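Local atomic coordinates of glutathione transferase o1 (Bombyx mori, PDB entry 3RBT), a protein that probably uses glutathione to modify or reduce small molecules, dehydroascorbate among them, as an omega-class member of the glutathione transferase superfamily. Residues Arg190-Arg195 with Glu229-Tyr234; Trp182-Tyr187 with Asp218-His223; Pro76-Pro81 with Cys96-Glu101. All coordinates share one frame; numbering follows the deposited sequence.

Contact 1. Residues Arg190-Arg195 with Glu229-Tyr234; sequences RCVNDR and EYFDYY
Cys191 overlaps the benzyl group of Phe231, its CB lying over one face of the ring at 3.9 Å from Phe231 CG. This is a CH-pi contact with a sulfur-aromatic component, joining two helices in the all-helical C-terminal domain of the glutathione transferase fold. The Cys191 CB sits only 20° from the ring normal and is displaced toward the rim nearest Phe231 CB. The sulfur is more remote: Cys191 SG is 5.2 Å from the Phe231 ring centroid and oblique to it, so the methylene makes the closer contact and the sulfur adds to it from farther out. Beyond the ring, the Cys191 side chain also rests on Pro227 and Gln228, at the start of helix 227-237.

Phe231 holds CG anti to its backbone N (chi1 176°), which carries the ring off its helix toward residues 191-192. There the CG2 methyl of Val192 arrives obliquely, while the valine side chain also touches Phe141. The example illustrates how a single aromatic residue can tie a short, irregular helical turn to a regular helix without any hydrogen bond between them. Replacing the phenylalanine by an alanine here would probably open a gap beside Val192 CG2 and deprive the Cys191 methylene of its aromatic partner.

Just past this turn, Asn193 serves as N-cap of the following helix, its OD1 bonded to Lys196 N. The closest approach of the whole contact belongs to the valine, whose Val192 CG2 comes to 3.7 Å from Phe231 CE1.

Contact 2. Residues Trp182-Tyr187 with Asp218-His223; sequences WVERLY and DIVKKH
Glu184 leaves helix 174-186 with its CB directed toward Val220 and the rest of residues 218-223. CG continues anti to the backbone N (chi1 -162°), and the chain then stays extended through CD as it passes Val220, whose side chain points back the other way. At the tip the two carboxylate oxygens have different tasks. OE2 of Glu184 packs against CG1 of Val220 at 3.7 Å and also accepts a hydrogen bond from a water 2.7 Å away. The same water donates to the backbone O of Val220 over 2.8 Å, so one molecule bridges a side chain of one helix and a main-chain carbonyl of the other. OE2 is shared further with Trp180 NE1, one turn back on its own helix.

OE1 faces a different set of partners. It is hydrogen-bonded to Tyr230 OH, and more weakly to His225 N, while His223 O, 4.2 Å from Glu184 OE1, is merely a neighbour. The case illustrates how a buried carboxylate is accommodated: with several polar partners spread over both oxygens, it could probably retain its negative charge and is unlikely to rotate freely about CG-CD. No direct hydrogen bond joins residues 182-187 to 218-223, which leaves the water as their polar connection.

Val220 meanwhile leans on Trp180 and on Met214 of helix 205-216, and His223 carries its ring away from Glu184 and bonds Tyr52 OH through NE2. The glutamate side chain spans from helix 174-186 to the short helix 218-222, and touches His39 on helix 36-47 of the thioredoxin-like domain.

Contact 3. Residues Pro76-Pro81 with Cys96-Glu101; sequences PVLEIP and CDYLDE
The Tyr98 ring is approached obliquely by two aliphatic side chains of the strand, Ile80 near its hydroxyl end and Leu78 beside CD2. Ile80 does most of the touching. Its CD1 lies 3.6 Å from Tyr98 CZ and 3.4 Å from Tyr98 OH, while CG2, the other methyl, reaches to 4.0 Å from Tyr98 CE2. Having CG1 between the backbone N and the carbonyl carbon (chi1 57°) brings CD1 up to the hydroxyl end of the ring while CG2 lies alongside CE2. Leu78 is more distant from the ring, CD2 to Tyr98 CD2 being 4.5 Å; its main partner is Leu99, which it meets tip to tip with 3.6 Å between the two CD2 atoms.

Here the thioredoxin-like N-terminal domain of the glutathione transferase fold provides the setting. Strand 77-80, entered through the cis peptide bond of Pro76, is an inner strand of the mixed four-stranded sheet, antiparallel to its neighbours 27-31 and 87-89, and helix 92-102 packs on one side of that sheet. The short segments of strand and helix run in roughly the same direction, their axes 35° apart and 11.1 Å at closest approach. Leu78 and Ile80 point to the same side of the strand, so aliphatic residues of the sheet pack against a leucine and a tyrosine of the helix.

The same layer extends to Leu45 of helix 36-47, which touches Leu99. The contact borders the dimer interface: Tyr98 packs on Pro113 of the second subunit, Ile80 on Tyr114 of the second subunit, and Asp97 forms a salt bridge with Arg120 of that subunit.

How the contacts relate
Contact 1 lies at the surface, whereas contacts 2 and 3 are buried, and their chemistry differs accordingly. Contacts 1 and 2 belong to one helical neighbourhood: helix 174-186 leads into helix 189-192, helix 218-222 is followed by helix 227-237, and their segments alternate along the chain. They also touch: a tyrosine of contact 1 meets the buried carboxylate of contact 2, and Tyr234 OH lies 2.9 Å from Arg185 NE, probably hydrogen-bonded. Contact 3, in the N-terminal domain, is about 20 Å from contact 2 and 32 Å from contact 1 between centres. Its buried strand-helix packing contrasts with the CH-pi and sulfur-aromatic contact at the surface, and both with the water-bridged carboxylate.

Contact 1. Residues Arg190-Arg195 with Glu229-Tyr234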
loop_
_atom_site.group_PDB
_atom_site.type_symbol
_atom_site.label_atom_id
_atom_site.label_comp_id
_atom_site.label_asym_id
_atom_site.label_seq_id
_atom_site.Cartn_x
_atom_site.Cartn_y
_atom_site.Cartn_z
ATOM N N ARG A 190 1.663 -25.367 -16.827
ATOM C CA ARG A 190 1.406 -26.772 -17.091
ATOM C C ARG A 190 1.536 -27.060 -18.584
ATOM O O ARG A 190 1.810 -28.192 -18.975
ATOM C CB ARG A 190 0.027 -27.193 -16.572
ATOM C CG ARG A 190 -0.044 -28.669 -16.185
ATOM C CD ARG A 190 -1.464 -29.155 -15.889
ATOM N NE ARG A 190 -2.151 -28.336 -14.888
ATOM C CZ ARG A 190 -2.952 -28.822 -13.940
ATOM N NH1 ARG A 190 -3.145 -30.138 -13.844
ATOM N NH2 ARG A 190 -3.546 -27.997 -13.078
ATOM N N CYS A 191 1.347 -26.026 -19.403
ATOM C CA CYS A 191 1.600 -26.118 -20.840
ATOM C C CYS A 191 3.106 -26.122 -21.142
ATOM O O CYS A 191 3.545 -26.738 -22.119
ATOM C CB CYS A 191 0.910 -24.978 -21.599
ATOM S SG CYS A 191 -0.872 -24.801 -21.271
ATOM N N VAL A 192 3.886 -25.437 -20.304
ATOM C CA VAL A 192 5.343 -25.366 -20.468
ATOM C C VAL A 192 6.012 -26.661 -20.016
ATOM O O VAL A 192 6.709 -27.308 -20.799
ATOM C CB VAL A 192 5.978 -24.177 -19.693
ATOM C CG1 VAL A 192 7.483 -24.080 -20.006
ATOM C CG2 VAL A 192 5.269 -22.872 -20.023
ATOM N N ASN A 193 5.805 -27.022 -18.750
ATOM C CA ASN A 193 6.374 -28.250 -18.192
ATOM C C ASN A 193 5.356 -28.954 -17.305
ATOM O O ASN A 193 5.315 -28.734 -16.091
ATOM C CB ASN A 193 7.672 -27.955 -17.426
ATOM C CG ASN A 193 8.517 -29.203 -17.175
ATOM O OD1 ASN A 193 8.001 -30.322 -17.054
ATOM N ND2 ASN A 193 9.829 -29.008 -17.083
ATOM N N ASP A 194 4.543 -29.798 -17.936
ATOM C CA ASP A 194 3.448 -30.509 -17.288
ATOM C C ASP A 194 3.872 -31.197 -15.994
ATOM O O ASP A 194 3.245 -31.015 -14.949
ATOM C CB ASP A 194 2.863 -31.542 -18.259
ATOM C CG ASP A 194 1.627 -32.221 -17.716
ATOM O OD1 ASP A 194 1.748 -33.358 -17.214
ATOM O OD2 ASP A 194 0.538 -31.618 -17.780
ATOM N N ARG A 195 4.944 -31.982 -16.079
ATOM C CA ARG A 195 5.383 -32.819 -14.973
ATOM C C ARG A 195 5.950 -31.984 -13.832
ATOM O O ARG A 195 5.649 -32.233 -12.664
ATOM C CB ARG A 195 6.397 -33.862 -15.460
ATOM C CG ARG A 195 5.955 -34.620 -16.717
ATOM C CD ARG A 195 4.941 -35.725 -16.404
ATOM N NE ARG A 195 4.027 -35.990 -17.522
ATOM C CZ ARG A 195 4.321 -36.727 -18.594
ATOM N NH1 ARG A 195 5.514 -37.285 -18.727
ATOM N NH2 ARG A 195 3.414 -36.903 -19.545
ATOM N N GLU A 229 -4.751 -20.460 -23.350
ATOM C CA GLU A 229 -4.994 -19.083 -23.773
ATOM C C GLU A 229 -3.968 -18.129 -23.163
ATOM O O GLU A 229 -3.411 -17.291 -23.864
ATOM C CB GLU A 229 -6.435 -18.644 -23.449
ATOM C CG GLU A 229 -7.499 -19.285 -24.365
ATOM C CD GLU A 229 -8.896 -19.294 -23.749
ATOM O OE1 GLU A 229 -9.102 -18.623 -22.715
ATOM O OE2 GLU A 229 -9.792 -19.974 -24.291
ATOM N N TYR A 230 -3.702 -18.273 -21.866
ATOM C CA TYR A 230 -2.649 -17.482 -21.223
ATOM C C TYR A 230 -1.286 -17.753 -21.852
ATOM O O TYR A 230 -0.508 -16.814 -22.073
ATOM C CB TYR A 230 -2.590 -17.746 -19.722
ATOM C CG TYR A 230 -3.634 -16.999 -18.913
ATOM C CD1 TYR A 230 -3.909 -15.650 -19.156
ATOM C CD2 TYR A 230 -4.325 -17.636 -17.886
ATOM C CE1 TYR A 230 -4.866 -14.966 -18.402
ATOM C CE2 TYR A 230 -5.275 -16.961 -17.124
ATOM C CZ TYR A 230 -5.540 -15.634 -17.387
ATOM O OH TYR A 230 -6.481 -14.972 -16.633
ATOM N N PHE A 231 -1.023 -19.029 -22.150
ATOM C CA PHE A 231 0.263 -19.476 -22.699
ATOM C C PHE A 231 0.524 -18.881 -24.081
ATOM O O PHE A 231 1.598 -18.336 -24.332
ATOM C CB PHE A 231 0.331 -21.009 -22.730
ATOM C CG PHE A 231 1.581 -21.567 -23.374
ATOM C CD1 PHE A 231 2.827 -21.442 -22.758
ATOM C CD2 PHE A 231 1.504 -22.256 -24.588
ATOM C CE1 PHE A 231 3.983 -21.978 -23.352
ATOM C CE2 PHE A 231 2.655 -22.795 -25.183
ATOM C CZ PHE A 231 3.894 -22.655 -24.560
ATOM N N ASP A 232 -0.467 -18.977 -24.964
ATOM C CA ASP A 232 -0.368 -18.371 -26.284
ATOM C C ASP A 232 -0.253 -16.847 -26.213
ATOM O O ASP A 232 0.489 -16.248 -26.994
ATOM C CB ASP A 232 -1.534 -18.823 -27.169
ATOM C CG ASP A 232 -1.364 -20.253 -27.650
ATOM O OD1 ASP A 232 -0.202 -20.661 -27.849
ATOM O OD2 ASP A 232 -2.373 -20.968 -27.823
ATOM N N TYR A 233 -0.965 -16.229 -25.267
ATOM C CA TYR A 233 -0.837 -14.788 -25.052
ATOM C C TYR A 233 0.549 -14.367 -24.563
ATOM O O TYR A 233 1.170 -13.474 -25.144
ATOM C CB TYR A 233 -1.881 -14.233 -24.072
ATOM C CG TYR A 233 -1.587 -12.775 -23.769
ATOM C CD1 TYR A 233 -0.891 -12.401 -22.615
ATOM C CD2 TYR A 233 -1.945 -11.775 -24.673
ATOM C CE1 TYR A 233 -0.584 -11.061 -22.355
ATOM C CE2 TYR A 233 -1.650 -10.434 -24.422
ATOM C CZ TYR A 233 -0.968 -10.090 -23.266
ATOM O OH TYR A 233 -0.678 -8.774 -23.028
ATOM N N TYR A 234 1.016 -14.983 -23.480
ATOM C CA TYR A 234 2.276 -14.562 -22.877
ATOM C C TYR A 234 3.516 -14.881 -23.718
ATOM O O TYR A 234 4.480 -14.117 -23.692
ATOM C CB TYR A 234 2.398 -15.034 -21.417
ATOM C CG TYR A 234 1.582 -14.154 -20.478
ATOM C CD1 TYR A 234 0.433 -14.633 -19.855
ATOM C CD2 TYR A 234 1.953 -12.830 -20.243
ATOM C CE1 TYR A 234 -0.323 -13.812 -19.007
ATOM C CE2 TYR A 234 1.210 -12.000 -19.408
ATOM C CZ TYR A 234 0.075 -12.492 -18.796
ATOM O OH TYR A 234 -0.647 -11.665 -17.978
#

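Contact 2. Residues Trp182-Tyr187 with Asp218-His223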
loop_
_atom_site.group_PDB
_atom_site.type_symbol
_atom_site.label_atom_id
_atom_site.label_comp_id
_atom_site.label_asym_id
_atom_site.label_seq_id
_atom_site.Cartn_x
_atom_site.Cartn_y
_atom_site.Cartn_z
ATOM N N TRP A 182 -3.129 -13.621 -10.653
ATOM C CA TRP A 182 -1.815 -14.229 -10.840
ATOM C C TRP A 182 -1.859 -15.745 -10.693
ATOM O O TRP A 182 -1.207 -16.453 -11.458
ATOM C CB TRP A 182 -0.766 -13.586 -9.925
ATOM C CG TRP A 182 -0.515 -12.170 -10.354
ATOM C CD1 TRP A 182 0.460 -11.727 -11.219
ATOM C CD2 TRP A 182 -1.274 -11.018 -9.981
ATOM N NE1 TRP A 182 0.353 -10.367 -11.388
ATOM C CE2 TRP A 182 -0.705 -9.908 -10.644
ATOM C CE3 TRP A 182 -2.379 -10.811 -9.140
ATOM C CZ2 TRP A 182 -1.201 -8.608 -10.486
ATOM C CZ3 TRP A 182 -2.871 -9.522 -8.990
ATOM C CH2 TRP A 182 -2.285 -8.440 -9.665
ATOM N N VAL A 183 -2.656 -16.236 -9.745
ATOM C CA VAL A 183 -2.822 -17.677 -9.565
ATOM C C VAL A 183 -3.408 -18.349 -10.825
ATOM O O VAL A 183 -2.925 -19.392 -11.262
ATOM C CB VAL A 183 -3.633 -18.007 -8.285
ATOM C CG1 VAL A 183 -3.895 -19.505 -8.172
ATOM C CG2 VAL A 183 -2.879 -17.524 -7.055
ATOM N N GLU A 184 -4.431 -17.737 -11.416
ATOM C CA GLU A 184 -5.046 -18.275 -12.631
ATOM C C GLU A 184 -4.038 -18.357 -13.787
ATOM O O GLU A 184 -4.055 -19.312 -14.570
ATOM C CB GLU A 184 -6.227 -17.411 -13.044
ATOM C CG GLU A 184 -7.175 -18.076 -14.008
ATOM C CD GLU A 184 -8.302 -17.148 -14.380
ATOM O OE1 GLU A 184 -8.127 -16.360 -15.339
ATOM O OE2 GLU A 184 -9.354 -17.198 -13.703
ATOM N N ARG A 185 -3.177 -17.339 -13.879
ATOM C CA ARG A 185 -2.117 -17.285 -14.884
ATOM C C ARG A 185 -1.067 -18.377 -14.701
ATOM O O ARG A 185 -0.548 -18.893 -15.685
ATOM C CB ARG A 185 -1.459 -15.906 -14.915
ATOM C CG ARG A 185 -2.308 -14.879 -15.645
ATOM C CD ARG A 185 -1.935 -13.440 -15.308
ATOM N NE ARG A 185 -2.733 -12.524 -16.123
ATOM C CZ ARG A 185 -4.014 -12.230 -15.894
ATOM N NH1 ARG A 185 -4.657 -12.774 -14.867
ATOM N NH2 ARG A 185 -4.662 -11.395 -16.701
ATOM N N LEU A 186 -0.784 -18.747 -13.453
ATOM C CA LEU A 186 0.221 -19.779 -13.162
ATOM C C LEU A 186 -0.059 -21.118 -13.831
ATOM O O LEU A 186 0.875 -21.820 -14.215
ATOM C CB LEU A 186 0.409 -19.975 -11.657
ATOM C CG LEU A 186 0.985 -18.780 -10.896
ATOM C CD1 LEU A 186 1.113 -19.094 -9.408
ATOM C CD2 LEU A 186 2.326 -18.332 -11.481
ATOM N N TYR A 187 -1.342 -21.463 -13.972
ATOM C CA TYR A 187 -1.744 -22.710 -14.635
ATOM C C TYR A 187 -1.172 -22.850 -16.058
ATOM O O TYR A 187 -1.048 -23.962 -16.562
ATOM C CB TYR A 187 -3.276 -22.864 -14.658
ATOM C CG TYR A 187 -3.935 -23.040 -13.294
ATOM C CD1 TYR A 187 -3.881 -24.259 -12.612
ATOM C CD2 TYR A 187 -4.636 -21.996 -12.704
ATOM C CE1 TYR A 187 -4.498 -24.419 -11.365
ATOM C CE2 TYR A 187 -5.255 -22.143 -11.467
ATOM C CZ TYR A 187 -5.178 -23.350 -10.802
ATOM O OH TYR A 187 -5.796 -23.479 -9.582
ATOM N N ASP A 218 -18.572 -18.310 -9.876
ATOM C CA ASP A 218 -19.251 -17.635 -10.991
ATOM C C ASP A 218 -18.591 -16.333 -11.433
ATOM O O ASP A 218 -18.550 -16.019 -12.627
ATOM C CB ASP A 218 -20.714 -17.376 -10.639
ATOM C CG ASP A 218 -21.487 -18.657 -10.417
ATOM O OD1 ASP A 218 -22.133 -19.142 -11.378
ATOM O OD2 ASP A 218 -21.417 -19.191 -9.289
ATOM N N ILE A 219 -18.082 -15.588 -10.457
ATOM C CA ILE A 219 -17.357 -14.352 -10.698
ATOM C C ILE A 219 -16.016 -14.627 -11.396
ATOM O O ILE A 219 -15.677 -13.963 -12.381
ATOM C CB ILE A 219 -17.181 -13.571 -9.370
ATOM C CG1 ILE A 219 -18.557 -13.148 -8.832
ATOM C CG2 ILE A 219 -16.280 -12.349 -9.551
ATOM C CD1 ILE A 219 -18.650 -13.149 -7.320
ATOM N N VAL A 220 -15.263 -15.605 -10.890
ATOM C CA VAL A 220 -14.006 -16.022 -11.510
ATOM C C VAL A 220 -14.224 -16.416 -12.977
ATOM O O VAL A 220 -13.523 -15.937 -13.882
ATOM C CB VAL A 220 -13.364 -17.196 -10.732
ATOM C CG1 VAL A 220 -12.324 -17.939 -11.590
ATOM C CG2 VAL A 220 -12.752 -16.703 -9.427
ATOM N N LYS A 221 -15.216 -17.274 -13.188
ATOM C CA LYS A 221 -15.562 -17.812 -14.499
ATOM C C LYS A 221 -15.889 -16.722 -15.527
ATOM O O LYS A 221 -15.556 -16.856 -16.701
ATOM C CB LYS A 221 -16.743 -18.771 -14.352
ATOM C CG LYS A 221 -16.582 -20.077 -15.087
ATOM C CD LYS A 221 -17.699 -21.070 -14.711
ATOM C CE LYS A 221 -17.529 -22.399 -15.439
ATOM N NZ LYS A 221 -16.109 -22.878 -15.403
ATOM N N LYS A 222 -16.516 -15.640 -15.073
ATOM C CA LYS A 222 -16.843 -14.502 -15.938
ATOM C C LYS A 222 -15.611 -13.874 -16.632
ATOM O O LYS A 222 -15.706 -13.461 -17.791
ATOM C CB LYS A 222 -17.614 -13.436 -15.144
ATOM C CG LYS A 222 -18.476 -12.494 -15.996
ATOM C CD LYS A 222 -19.807 -13.134 -16.362
ATOM C CE LYS A 222 -20.332 -12.640 -17.703
ATOM N NZ LYS A 222 -21.504 -13.454 -18.148
ATOM N N HIS A 223 -14.465 -13.836 -15.945
ATOM C CA HIS A 223 -13.277 -13.141 -16.471
ATOM C C HIS A 223 -12.037 -14.021 -16.662
ATOM O O HIS A 223 -10.901 -13.517 -16.738
ATOM C CB HIS A 223 -12.942 -11.941 -15.580
ATOM C CG HIS A 223 -14.022 -10.913 -15.553
ATOM N ND1 HIS A 223 -14.878 -10.761 -14.483
ATOM C CD2 HIS A 223 -14.423 -10.021 -16.488
ATOM C CE1 HIS A 223 -15.747 -9.805 -14.753
ATOM N NE2 HIS A 223 -15.488 -9.335 -15.961
HETATM O O HOH W 1 -10.909 -14.945 -13.482
#

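Contact 3. Residues Pro76-Pro81 with Cys96-Glu101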
loop_
_atom_site.group_PDB
_atom_site.type_symbol
_atom_site.label_atom_id
_atom_site.label_comp_id
_atom_site.label_asym_id
_atom_site.label_seq_id
_atom_site.Cartn_x
_atom_site.Cartn_y
_atom_site.Cartn_z
ATOM N N PRO A 76 -4.935 -0.510 -13.906
ATOM C CA PRO A 76 -6.047 0.030 -14.698
ATOM C C PRO A 76 -6.467 1.385 -14.151
ATOM O O PRO A 76 -5.876 1.866 -13.184
ATOM C CB PRO A 76 -7.158 -0.990 -14.451
ATOM C CG PRO A 76 -6.914 -1.418 -13.040
ATOM C CD PRO A 76 -5.404 -1.529 -12.950
ATOM N N VAL A 77 -7.474 1.996 -14.767
ATOM C CA VAL A 77 -8.070 3.214 -14.237
ATOM C C VAL A 77 -9.568 2.991 -14.062
ATOM O O VAL A 77 -10.248 2.524 -14.982
ATOM C CB VAL A 77 -7.875 4.425 -15.173
ATOM C CG1 VAL A 77 -8.567 5.664 -14.590
ATOM C CG2 VAL A 77 -6.397 4.701 -15.420
ATOM N N LEU A 78 -10.078 3.310 -12.879
ATOM C CA LEU A 78 -11.509 3.293 -12.672
ATOM C C LEU A 78 -11.995 4.734 -12.662
ATOM O O LEU A 78 -11.565 5.544 -11.821
ATOM C CB LEU A 78 -11.876 2.569 -11.364
ATOM C CG LEU A 78 -13.371 2.452 -11.021
ATOM C CD1 LEU A 78 -14.092 1.410 -11.885
ATOM C CD2 LEU A 78 -13.578 2.141 -9.540
ATOM N N GLU A 79 -12.873 5.047 -13.610
ATOM C CA GLU A 79 -13.470 6.375 -13.695
ATOM C C GLU A 79 -14.829 6.316 -13.021
ATOM O O GLU A 79 -15.637 5.439 -13.323
ATOM C CB GLU A 79 -13.599 6.843 -15.149
ATOM C CG GLU A 79 -14.015 8.315 -15.304
ATOM C CD GLU A 79 -14.010 8.795 -16.753
ATOM O OE1 GLU A 79 -14.328 7.996 -17.657
ATOM O OE2 GLU A 79 -13.693 9.976 -16.989
ATOM N N ILE A 80 -15.070 7.264 -12.115
ATOM C CA ILE A 80 -16.244 7.249 -11.249
ATOM C C ILE A 80 -16.908 8.629 -11.269
ATOM O O ILE A 80 -16.245 9.626 -11.551
ATOM C CB ILE A 80 -15.869 6.841 -9.791
ATOM C CG1 ILE A 80 -14.806 7.786 -9.203
ATOM C CG2 ILE A 80 -15.356 5.392 -9.738
ATOM C CD1 ILE A 80 -14.739 7.764 -7.688
ATOM N N PRO A 81 -18.228 8.689 -11.012
ATOM C CA PRO A 81 -18.847 10.005 -10.830
ATOM C C PRO A 81 -18.488 10.545 -9.456
ATOM O O PRO A 81 -18.382 9.771 -8.500
ATOM C CB PRO A 81 -20.351 9.718 -10.901
ATOM C CG PRO A 81 -20.494 8.306 -11.356
ATOM C CD PRO A 81 -19.221 7.601 -11.036
ATOM N N CYS A 96 -10.034 -1.082 -5.473
ATOM C CA CYS A 96 -10.857 -2.146 -4.941
ATOM C C CYS A 96 -11.363 -1.810 -3.545
ATOM O O CYS A 96 -12.499 -2.146 -3.217
ATOM C CB CYS A 96 -10.088 -3.473 -4.933
ATOM S SG CYS A 96 -9.795 -4.176 -6.588
ATOM N N ASP A 97 -10.522 -1.153 -2.739
ATOM C CA ASP A 97 -10.907 -0.723 -1.392
ATOM C C ASP A 97 -11.949 0.395 -1.438
ATOM O O ASP A 97 -12.899 0.394 -0.644
ATOM C CB ASP A 97 -9.685 -0.308 -0.551
ATOM C CG ASP A 97 -8.813 -1.511 -0.143
ATOM O OD1 ASP A 97 -9.248 -2.670 -0.315
ATOM O OD2 ASP A 97 -7.699 -1.296 0.371
ATOM N N TYR A 98 -11.780 1.317 -2.388
ATOM C CA TYR A 98 -12.790 2.346 -2.645
ATOM C C TYR A 98 -14.148 1.686 -2.897
ATOM O O TYR A 98 -15.136 2.044 -2.277
ATOM C CB TYR A 98 -12.408 3.238 -3.842
ATOM C CG TYR A 98 -13.587 4.046 -4.316
ATOM C CD1 TYR A 98 -13.988 5.187 -3.624
ATOM C CD2 TYR A 98 -14.346 3.634 -5.412
ATOM C CE1 TYR A 98 -15.094 5.918 -4.034
ATOM C CE2 TYR A 98 -15.457 4.363 -5.824
ATOM C CZ TYR A 98 -15.827 5.496 -5.130
ATOM O OH TYR A 98 -16.932 6.227 -5.528
ATOM N N LEU A 99 -14.173 0.714 -3.808
ATOM C CA LEU A 99 -15.398 0.001 -4.167
ATOM C C LEU A 99 -16.019 -0.715 -2.978
ATOM O O LEU A 99 -17.238 -0.703 -2.824
ATOM C CB LEU A 99 -15.136 -0.998 -5.301
ATOM C CG LEU A 99 -14.692 -0.367 -6.634
ATOM C CD1 LEU A 99 -14.279 -1.447 -7.626
ATOM C CD2 LEU A 99 -15.817 0.513 -7.206
ATOM N N ASP A 100 -15.185 -1.322 -2.133
ATOM C CA ASP A 100 -15.699 -2.050 -0.973
ATOM C C ASP A 100 -16.294 -1.147 0.112
ATOM O O ASP A 100 -17.214 -1.567 0.832
ATOM C CB ASP A 100 -14.656 -2.993 -0.367
ATOM C CG ASP A 100 -15.294 -4.148 0.378
ATOM O OD1 ASP A 100 -16.299 -4.687 -0.115
ATOM O OD2 ASP A 100 -14.794 -4.536 1.442
ATOM N N GLU A 101 -15.773 0.071 0.215
ATOM C CA GLU A 101 -16.279 1.111 1.129
ATOM C C GLU A 101 -17.493 1.864 0.575
ATOM O O GLU A 101 -18.461 2.114 1.288
ATOM C CB GLU A 101 -15.176 2.141 1.402
ATOM C CG GLU A 101 -14.053 1.664 2.276
ATOM C CD GLU A 101 -12.926 2.674 2.435
ATOM O OE1 GLU A 101 -11.917 2.313 3.060
ATOM O OE2 GLU A 101 -13.018 3.816 1.940
#